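Local coordinates for protein sugar-phosphate aldolase (Thermotoga maritima, PDB 1PVT) that belongs to the class II aldolase and adducin family and packs helices around a mixed, mostly antiparallel beta sheet, at residues S172-L175 / G176-V180; F51-D54 / G55-M58; T100-F103 / P104-M108. One frame throughout, in Å; residues are numbered along the deposited sequence.

In the fold
Each of the three contacts is local, so none nests in or crosses another; they follow in series along the chain. Interaction 2 (51-58) comes first and closes the bend that leads from strand 52-53 into strand 58-63. Interaction 3 (100-108) turns the loop after strand 89-92 into helix 103-115, and interaction 1 (172-180) starts helix 173-182, between strands 163-165 and 188-191. In space they meet side by side, with interaction 3 in the middle: F51 lies on P104, L107 and M108, while T105 OG1 pairs with S172 O, a probable hydrogen bond of 3.0 Å. Together they tie both helix starts to the segment round strand 52-53.

Interaction 1: S172-L175 / G176-V180; sequences SVEL and GLKTV
E174 and K178 run alongside each other in the same direction, one turn apart near the start of helix 173-182, the helix of a beta-alpha-beta unit between strands 163-165 and 188-191. With CG trans to the backbone N (chi1 -176°) and a bend at chi2, E174 brings OE1 alongside the extended lysine, 3.4 Å from K178 CE. The salt bridge itself is long, E174 OE1 to K178 NZ being 3.8 Å, and the ammonium's stronger partner is E166, outside the segment. Long, flexible charged chains suit this partly exposed flank. One step round the helix V173 and L177 meet at a slant, the methyl CG1 of V173 lying 3.7 Å from CD1 of L177; M108 of helix 103-115 touches both.

S172 is the N-cap: its OG accepts from L175 N at 3.0 Å in a nearly straight bond (166°), satisfying an amide that has no earlier helical carbonyl to use. G176 packs against T105 of helix 103-115. L175 turns its chain away to the buried side, toward F167 and W191, as an apolar branched residue should. Its carbonyl carries two donors: T179 N, 2.8 Å from L175 O, and the hydroxyl of the buried T179, folded back beside its own backbone N (chi1 -64°), whose OG1 sits above the carbonyl plane, 2.7 Å from L175 O.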
loop_
_atom_site.group_PDB
_atom_site.type_symbol
_atom_site.label_atom_id
_atom_site.label_comp_id
_atom_site.label_asym_id
_atom_site.label_seq_id
_atom_site.Cartn_x
_atom_site.Cartn_y
_atom_site.Cartn_z
ATOM N N SER A 172 -12.614 -1.249 -3.293
ATOM C CA SER A 172 -13.890 -0.670 -2.896
ATOM C C SER A 172 -13.680 0.218 -1.686
ATOM O O SER A 172 -12.663 0.133 -1.002
ATOM C CB SER A 172 -14.872 -1.773 -2.528
ATOM O OG SER A 172 -14.419 -2.465 -1.377
ATOM N N VAL A 173 -14.651 1.074 -1.419
ATOM C CA VAL A 173 -14.549 1.957 -0.274
ATOM C C VAL A 173 -14.525 1.092 0.976
ATOM O O VAL A 173 -13.798 1.362 1.934
ATOM C CB VAL A 173 -15.750 2.919 -0.218
ATOM C CG1 VAL A 173 -15.963 3.401 1.206
ATOM C CG2 VAL A 173 -15.502 4.114 -1.143
ATOM N N GLU A 174 -15.332 0.039 0.934
ATOM C CA GLU A 174 -15.471 -0.923 2.027
ATOM C C GLU A 174 -14.119 -1.473 2.443
ATOM O O GLU A 174 -13.746 -1.449 3.623
ATOM C CB GLU A 174 -16.351 -2.084 1.566
ATOM C CG GLU A 174 -16.663 -3.110 2.635
ATOM C CD GLU A 174 -16.821 -4.513 2.062
ATOM O OE1 GLU A 174 -15.787 -5.206 1.897
ATOM O OE2 GLU A 174 -17.972 -4.920 1.765
ATOM N N LEU A 175 -13.405 -1.993 1.452
ATOM C CA LEU A 175 -12.094 -2.560 1.671
ATOM C C LEU A 175 -11.312 -1.572 2.534
ATOM O O LEU A 175 -10.724 -1.940 3.556
ATOM C CB LEU A 175 -11.409 -2.783 0.317
ATOM C CG LEU A 175 -10.055 -3.502 0.292
ATOM C CD1 LEU A 175 -10.151 -4.829 1.040
ATOM C CD2 LEU A 175 -9.622 -3.717 -1.154
ATOM N N GLY A 176 -11.345 -0.307 2.128
ATOM C CA GLY A 176 -10.636 0.726 2.860
ATOM C C GLY A 176 -11.124 0.859 4.285
ATOM O O GLY A 176 -10.346 0.720 5.233
ATOM N N LEU A 177 -12.418 1.142 4.426
ATOM C CA LEU A 177 -13.044 1.290 5.734
ATOM C C LEU A 177 -12.615 0.105 6.603
ATOM O O LEU A 177 -12.061 0.287 7.699
ATOM C CB LEU A 177 -14.569 1.318 5.587
ATOM C CG LEU A 177 -15.149 2.361 4.627
ATOM C CD1 LEU A 177 -16.657 2.215 4.597
ATOM C CD2 LEU A 177 -14.758 3.764 5.059
ATOM N N LYS A 178 -12.865 -1.107 6.105
ATOM C CA LYS A 178 -12.477 -2.315 6.826
ATOM C C LYS A 178 -11.009 -2.200 7.253
ATOM O O LYS A 178 -10.680 -2.239 8.442
ATOM C CB LYS A 178 -12.637 -3.545 5.929
ATOM C CG LYS A 178 -14.066 -3.957 5.631
ATOM C CD LYS A 178 -14.118 -5.424 5.193
ATOM C CE LYS A 178 -15.545 -5.963 5.212
ATOM N NZ LYS A 178 -15.612 -7.444 5.020
ATOM N N THR A 179 -10.141 -2.048 6.256
ATOM C CA THR A 179 -8.705 -1.935 6.460
ATOM C C THR A 179 -8.318 -0.953 7.548
ATOM O O THR A 179 -7.515 -1.275 8.425
ATOM C CB THR A 179 -8.008 -1.509 5.165
ATOM O OG1 THR A 179 -8.188 -2.531 4.179
ATOM C CG2 THR A 179 -6.518 -1.278 5.405
ATOM N N VAL A 180 -8.878 0.248 7.486
ATOM C CA VAL A 180 -8.560 1.270 8.475
ATOM C C VAL A 180 -8.827 0.784 9.896
ATOM O O VAL A 180 -8.044 1.051 10.808
ATOM C CB VAL A 180 -9.367 2.565 8.229
ATOM C CG1 VAL A 180 -8.952 3.639 9.228
ATOM C CG2 VAL A 180 -9.144 3.051 6.809
#

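Interaction 2: F51-D54 / G55-M58; sequences FDYD and GPEM
Y53 reaches across the bend that follows strand 52-53 and gives its hydroxyl to the backbone of P56. This is the one side-chain hydrogen bond of the contact: Y53 OH donates to P56 O over 2.5 Å. The carbonyl oxygen lies near the plane of the ring, at its edge, and the donor stands 15° from the carbonyl plane. A tyrosine suits the place because its ring is long enough to span the bend while its end is polar enough to bind the chain on the far side. As a proline, P56 has no N-H to donate; the bond uses its carbonyl.

Packing forms the second group. The chain folds under the phenol at G55, whose N lies over the centre of one ring face, 3.3 Å from the plane. With no side chain, G55 lets the backbone lie this close to the ring; G55 CA is 3.3 Å from Y53 CZ. The ring gets there because Y53 CG is trans to the backbone N (chi1 178°), extending the side chain along the bend. A looser van der Waals touch comes from selenomethionine M58, whose bent end brings its CE to 3.9 Å from Y53 OH.

Around the bend, the ring of Y53 also meets Y49 and V84, and the backbone of Y53 hydrogen-bonds to that of G87. M58 starts strand 58-63, pairing by backbone with V84 of strand 79-84 and touching H110 of helix 103-115.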
loop_
_atom_site.group_PDB
_atom_site.type_symbol
_atom_site.label_atom_id
_atom_site.label_comp_id
_atom_site.label_asym_id
_atom_site.label_seq_id
_atom_site.Cartn_x
_atom_site.Cartn_y
_atom_site.Cartn_z
ATOM N N PHE A 51 -18.347 7.774 -6.767
ATOM C CA PHE A 51 -19.029 7.692 -5.481
ATOM C C PHE A 51 -18.914 9.054 -4.799
ATOM O O PHE A 51 -18.163 9.916 -5.265
ATOM C CB PHE A 51 -18.386 6.604 -4.613
ATOM C CG PHE A 51 -16.919 6.831 -4.312
ATOM C CD1 PHE A 51 -16.526 7.586 -3.205
ATOM C CD2 PHE A 51 -15.933 6.266 -5.121
ATOM C CE1 PHE A 51 -15.172 7.771 -2.909
ATOM C CE2 PHE A 51 -14.583 6.445 -4.835
ATOM C CZ PHE A 51 -14.200 7.198 -3.726
ATOM N N ASP A 52 -19.644 9.265 -3.706
ATOM C CA ASP A 52 -19.573 10.561 -3.040
ATOM C C ASP A 52 -18.545 10.678 -1.931
ATOM O O ASP A 52 -18.723 10.146 -0.828
ATOM C CB ASP A 52 -20.924 10.978 -2.473
ATOM C CG ASP A 52 -20.876 12.370 -1.864
ATOM O OD1 ASP A 52 -20.184 12.559 -0.833
ATOM O OD2 ASP A 52 -21.517 13.276 -2.437
ATOM N N TYR A 53 -17.481 11.414 -2.228
ATOM C CA TYR A 53 -16.415 11.629 -1.276
ATOM C C TYR A 53 -16.790 12.746 -0.313
ATOM O O TYR A 53 -17.131 13.852 -0.729
ATOM C CB TYR A 53 -15.130 11.987 -2.007
ATOM C CG TYR A 53 -14.005 12.278 -1.069
ATOM C CD1 TYR A 53 -13.524 11.292 -0.215
ATOM C CD2 TYR A 53 -13.440 13.546 -1.005
ATOM C CE1 TYR A 53 -12.503 11.559 0.688
ATOM C CE2 TYR A 53 -12.417 13.834 -0.106
ATOM C CZ TYR A 53 -11.948 12.834 0.740
ATOM O OH TYR A 53 -10.922 13.099 1.632
ATOM N N ASP A 54 -16.717 12.442 0.979
ATOM C CA ASP A 54 -17.052 13.401 2.021
ATOM C C ASP A 54 -15.923 13.565 3.038
ATOM O O ASP A 54 -16.151 13.973 4.176
ATOM C CB ASP A 54 -18.337 12.961 2.732
ATOM C CG ASP A 54 -18.657 13.815 3.957
ATOM O OD1 ASP A 54 -18.743 15.057 3.815
ATOM O OD2 ASP A 54 -18.818 13.243 5.062
ATOM N N GLY A 55 -14.701 13.241 2.633
ATOM C CA GLY A 55 -13.576 13.384 3.540
ATOM C C GLY A 55 -12.889 14.714 3.291
ATOM O O GLY A 55 -13.256 15.420 2.348
ATOM N N PRO A 56 -11.891 15.094 4.111
ATOM C CA PRO A 56 -11.181 16.369 3.927
ATOM C C PRO A 56 -10.562 16.528 2.536
ATOM O O PRO A 56 -10.621 15.627 1.701
ATOM C CB PRO A 56 -10.118 16.336 5.024
ATOM C CG PRO A 56 -10.784 15.537 6.112
ATOM C CD PRO A 56 -11.432 14.407 5.335
ATOM N N GLU A 57 -9.974 17.690 2.297
ATOM C CA GLU A 57 -9.331 17.966 1.021
ATOM C C GLU A 57 -7.882 17.509 1.122
ATOM O O GLU A 57 -7.283 17.599 2.197
ATOM C CB GLU A 57 -9.369 19.462 0.738
ATOM C CG GLU A 57 -8.417 19.899 -0.353
ATOM C CD GLU A 57 -8.033 21.359 -0.225
ATOM O OE1 GLU A 57 -7.603 21.765 0.879
ATOM O OE2 GLU A 57 -8.155 22.099 -1.224
HETATM N N MSE A 58 -7.324 17.017 0.014
HETATM C CA MSE A 58 -5.930 16.561 -0.008
HETATM C C MSE A 58 -5.375 16.399 -1.413
HETATM O O MSE A 58 -6.103 16.447 -2.397
HETATM C CB MSE A 58 -5.779 15.219 0.719
HETATM C CG MSE A 58 -6.506 14.065 0.031
HETATM SE SE MSE A 58 -5.966 12.269 0.579
HETATM C CE MSE A 58 -7.206 11.955 2.034
#

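Interaction 3: T100-F103 / P104-M108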
loop_
_atom_site.group_PDB
_atom_site.type_symbol
_atom_site.label_atom_id
_atom_site.label_comp_id
_atom_site.label_asym_id
_atom_site.label_seq_id
_atom_site.Cartn_x
_atom_site.Cartn_y
_atom_site.Cartn_z
ATOM N N THR A 100 -5.304 4.014 -10.291
ATOM C CA THR A 100 -5.558 2.589 -10.213
ATOM C C THR A 100 -6.983 2.310 -9.759
ATOM O O THR A 100 -7.604 3.122 -9.082
ATOM C CB THR A 100 -4.600 1.922 -9.217
ATOM O OG1 THR A 100 -5.138 0.656 -8.823
ATOM C CG2 THR A 100 -4.420 2.789 -7.988
ATOM N N SER A 101 -7.490 1.147 -10.131
ATOM C CA SER A 101 -8.826 0.745 -9.737
ATOM C C SER A 101 -8.983 0.820 -8.211
ATOM O O SER A 101 -10.046 1.194 -7.716
ATOM C CB SER A 101 -9.099 -0.693 -10.194
ATOM O OG SER A 101 -8.759 -0.890 -11.558
ATOM N N GLU A 102 -7.938 0.464 -7.463
ATOM C CA GLU A 102 -8.037 0.485 -6.002
ATOM C C GLU A 102 -7.852 1.860 -5.378
ATOM O O GLU A 102 -7.650 2.003 -4.169
ATOM C CB GLU A 102 -7.070 -0.530 -5.371
ATOM C CG GLU A 102 -5.613 -0.389 -5.737
ATOM C CD GLU A 102 -4.788 -1.539 -5.188
ATOM O OE1 GLU A 102 -5.147 -2.703 -5.463
ATOM O OE2 GLU A 102 -3.786 -1.288 -4.489
ATOM N N PHE A 103 -7.937 2.870 -6.228
ATOM C CA PHE A 103 -7.821 4.258 -5.813
ATOM C C PHE A 103 -8.790 4.536 -4.656
ATOM O O PHE A 103 -8.397 5.078 -3.617
ATOM C CB PHE A 103 -8.095 5.142 -7.043
ATOM C CG PHE A 103 -8.699 6.481 -6.739
ATOM C CD1 PHE A 103 -8.242 7.262 -5.673
ATOM C CD2 PHE A 103 -9.729 6.975 -7.540
ATOM C CE1 PHE A 103 -8.810 8.526 -5.404
ATOM C CE2 PHE A 103 -10.303 8.230 -7.287
ATOM C CZ PHE A 103 -9.844 9.007 -6.216
ATOM N N PRO A 104 -10.064 4.147 -4.814
ATOM C CA PRO A 104 -11.092 4.349 -3.792
ATOM C C PRO A 104 -10.644 3.836 -2.434
ATOM O O PRO A 104 -10.792 4.517 -1.409
ATOM C CB PRO A 104 -12.261 3.549 -4.331
ATOM C CG PRO A 104 -12.097 3.693 -5.809
ATOM C CD PRO A 104 -10.632 3.466 -5.990
ATOM N N THR A 105 -10.097 2.622 -2.435
ATOM C CA THR A 105 -9.626 2.000 -1.209
ATOM C C THR A 105 -8.582 2.881 -0.540
ATOM O O THR A 105 -8.719 3.239 0.624
ATOM C CB THR A 105 -9.014 0.639 -1.491
ATOM O OG1 THR A 105 -9.961 -0.178 -2.189
ATOM C CG2 THR A 105 -8.644 -0.030 -0.195
ATOM N N HIS A 106 -7.543 3.234 -1.289
ATOM C CA HIS A 106 -6.470 4.098 -0.793
ATOM C C HIS A 106 -7.073 5.366 -0.230
ATOM O O HIS A 106 -6.646 5.885 0.808
ATOM C CB HIS A 106 -5.525 4.482 -1.938
ATOM C CG HIS A 106 -4.614 3.377 -2.370
ATOM N ND1 HIS A 106 -3.257 3.395 -2.128
ATOM C CD2 HIS A 106 -4.866 2.210 -3.008
ATOM C CE1 HIS A 106 -2.713 2.288 -2.597
ATOM N NE2 HIS A 106 -3.668 1.550 -3.135
ATOM N N LEU A 107 -8.068 5.870 -0.950
ATOM C CA LEU A 107 -8.745 7.082 -0.555
ATOM C C LEU A 107 -9.124 6.991 0.896
ATOM O O LEU A 107 -8.730 7.831 1.706
ATOM C CB LEU A 107 -10.005 7.282 -1.380
ATOM C CG LEU A 107 -10.060 8.632 -2.085
ATOM C CD1 LEU A 107 -11.482 8.886 -2.542
ATOM C CD2 LEU A 107 -9.586 9.736 -1.141
HETATM N N MSE A 108 -9.875 5.948 1.222
HETATM C CA MSE A 108 -10.339 5.756 2.580
HETATM C C MSE A 108 -9.265 5.743 3.647
HETATM O O MSE A 108 -9.394 6.435 4.657
HETATM C CB MSE A 108 -11.183 4.490 2.673
HETATM C CG MSE A 108 -12.501 4.604 1.911
HETATM SE SE MSE A 108 -13.350 6.380 2.061
HETATM C CE MSE A 108 -13.565 6.758 0.150
#
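E102 and H106 are joined twice, once through the backbone and once through their side chains. H106 N donates to E102 O at 3.1 Å, and the imidazole NE2 of H106 donates to E102 OE2, also 3.1 Å, on the anti side of the carboxylate. The acceptor lies in the ring plane, though carboxylate and ring are turned 35° apart. H106 CG lies beside its backbone N (chi1 -75°), opposite the carbonyl carbon, which carries the ring back toward the helix start, where E102 O meets its edge at CD2. The other nitrogen, ND1, bonds to S31, so both ring nitrogens are engaged, and E102 OE2 has a weak further bond to H125.

F103 and L107 extend alongside each other, F103 CE1 3.5 Å from L107 CG, an apolar pair suited to this buried flank. P104 crosses F103 at about a right angle; its lack of an N-H costs nothing in the first turn, where amides have no helical carbonyl to bind.

Before the helix, T100 OG1 accepts from E102 N at 3.1 Å, an ST turn inside a type I beta turn. E102 takes the N-cap position, and the whole is a beta turn leading into helix 103-115, with a His-carboxylate pair in its first turn.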